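Local coordinates for DUF3809 domain-containing protein (Deinococcus radiodurans, PDB 3NQN) that is of unknown function but binds calcium ions and belongs to a family of the Bet v 1-like clan, at residues Val54-Pro57 against Leu58-Glu61. Numbering follows the deposited sequence.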
ATOM      1  N   VAL A  54      -5.268   3.777  -8.019  1.00 32.58           N
ATOM      2  CA  VAL A  54      -6.680   4.086  -8.187  1.00 30.84           C
ATOM      3  C   VAL A  54      -7.061   5.086  -7.103  1.00 35.22           C
ATOM      4  O   VAL A  54      -6.959   4.785  -5.902  1.00 34.29           O
ATOM      5  CB  VAL A  54      -7.560   2.822  -8.039  1.00 32.48           C
ATOM      6  CG1 VAL A  54      -9.065   3.190  -8.152  1.00 32.29           C
ATOM      7  CG2 VAL A  54      -7.169   1.776  -9.078  1.00 32.97           C
ATOM      8  N   THR A  55      -7.494   6.270  -7.521  1.00 33.97           N
ATOM      9  CA  THR A  55      -7.855   7.330  -6.594  1.00 35.88           C
ATOM     10  C   THR A  55      -9.343   7.344  -6.320  1.00 36.76           C
ATOM     11  O   THR A  55     -10.145   7.472  -7.239  1.00 35.48           O
ATOM     12  CB  THR A  55      -7.435   8.717  -7.142  1.00 34.71           C
ATOM     13  OG1 THR A  55      -6.022   8.737  -7.340  1.00 40.35           O
ATOM     14  CG2 THR A  55      -7.811   9.822  -6.167  1.00 40.46           C
ATOM     15  N   VAL A  56      -9.711   7.169  -5.053  1.00 34.87           N
ATOM     16  CA  VAL A  56     -11.094   7.280  -4.654  1.00 37.89           C
ATOM     17  C   VAL A  56     -11.189   8.245  -3.503  1.00 40.44           C
ATOM     18  O   VAL A  56     -10.175   8.539  -2.844  1.00 39.36           O
ATOM     19  CB  VAL A  56     -11.718   5.904  -4.265  1.00 37.55           C
ATOM     20  CG1 VAL A  56     -11.663   4.948  -5.446  1.00 37.57           C
ATOM     21  CG2 VAL A  56     -11.012   5.297  -3.034  1.00 41.08           C
ATOM     22  N   PRO A  57     -12.400   8.755  -3.244  1.00 43.70           N
ATOM     23  CA  PRO A  57     -12.536   9.690  -2.143  1.00 42.67           C
ATOM     24  C   PRO A  57     -12.199   9.081  -0.786  1.00 38.60           C
ATOM     25  O   PRO A  57     -12.469   7.900  -0.531  1.00 37.70           O
ATOM     26  CB  PRO A  57     -14.028  10.093  -2.196  1.00 44.80           C
ATOM     27  CG  PRO A  57     -14.435   9.856  -3.615  1.00 47.49           C
ATOM     28  CD  PRO A  57     -13.631   8.680  -4.072  1.00 44.50           C
ATOM     29  N   LEU A  58     -11.609   9.899   0.059  1.00 36.16           N
ATOM     30  CA  LEU A  58     -11.329   9.564   1.442  1.00 36.25           C
ATOM     31  C   LEU A  58     -10.158   8.604   1.625  1.00 33.84           C
ATOM     32  O   LEU A  58      -9.286   8.849   2.455  1.00 34.28           O
ATOM     33  CB  LEU A  58     -12.599   9.077   2.167  1.00 38.67           C
ATOM     34  CG  LEU A  58     -13.762  10.096   2.263  1.00 43.39           C
ATOM     35  CD1 LEU A  58     -14.787   9.596   3.214  1.00 43.28           C
ATOM     36  CD2 LEU A  58     -13.281  11.473   2.703  1.00 41.91           C
ATOM     37  N   LEU A  59     -10.121   7.513   0.869  1.00 35.92           N
ATOM     38  CA  LEU A  59      -8.943   6.629   0.901  1.00 33.24           C
ATOM     39  C   LEU A  59      -7.784   7.241   0.130  1.00 32.60           C
ATOM     40  O   LEU A  59      -6.629   6.983   0.441  1.00 32.43           O
ATOM     41  CB  LEU A  59      -9.269   5.241   0.351  1.00 31.09           C
ATOM     42  CG  LEU A  59     -10.298   4.455   1.159  1.00 31.64           C
ATOM     43  CD1 LEU A  59     -10.626   3.167   0.429  1.00 32.07           C
ATOM     44  CD2 LEU A  59      -9.787   4.186   2.590  1.00 28.02           C
ATOM     45  N   GLY A  60      -8.101   8.041  -0.884  1.00 33.17           N
ATOM     46  CA  GLY A  60      -7.093   8.677  -1.711  1.00 33.42           C
ATOM     47  C   GLY A  60      -6.510   7.680  -2.692  1.00 34.18           C
ATOM     48  O   GLY A  60      -7.228   6.849  -3.248  1.00 33.97           O
ATOM     49  N   GLU A  61      -5.200   7.728  -2.869  1.00 33.84           N
ATOM     50  CA  GLU A  61      -4.529   6.838  -3.804  1.00 34.77           C
ATOM     51  C   GLU A  61      -4.415   5.438  -3.232  1.00 34.92           C
ATOM     52  O   GLU A  61      -3.744   5.227  -2.216  1.00 37.93           O
ATOM     53  CB  GLU A  61      -3.135   7.376  -4.143  1.00 36.13           C
ATOM     54  CG  GLU A  61      -3.176   8.737  -4.801  1.00 37.30           C
ATOM     55  CD  GLU A  61      -1.802   9.298  -5.113  1.00 40.65           C
ATOM     56  OE1 GLU A  61      -0.794   8.818  -4.544  1.00 44.09           O
ATOM     57  OE2 GLU A  61      -1.739  10.216  -5.942  1.00 46.83           O
TER
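Val56 and Gly60 close the tip of a hairpin with a reciprocal pair of backbone hydrogen bonds. Val56 N donates to Gly60 O (3.1 Å), reaching it from above the carbonyl plane, and Gly60 N donates back to Val56 O over 2.9 Å (N-H...O angle 134°). Gly60 O also takes a CA-H...O contact from Thr55 CA at 3.4 Å. Between Val56 and Gly60, Leu58 centres a classic gamma turn (phi 75°, psi -48°), in which Leu59 N reaches Pro57 O at 2.8 Å in a weak bond; Gly60 continues with positive phi. The turn links strands 47-56 and 60-73 of the antiparallel sheet beside helix 122-153, consistent with the Bet v 1-like clan of its family. Further down the ladder, Val54 and Val62 are hydrogen-bonded through their backbones. On the helix side, Val56 CG2, set between its own N and carbonyl carbon, lies alongside Leu59 CB at 3.8 Å, while Val56 also packs on Ala135. Thr55 and Glu61 form a non-hydrogen-bonded pair, side chains alongside, Thr55 OG1 3.8 Å from Glu61 CG. The backbones of Leu58, Leu59 and Glu61 hydrogen-bond to the second subunit, whose Phe128 packs on Pro57 and Val132 on Leu59.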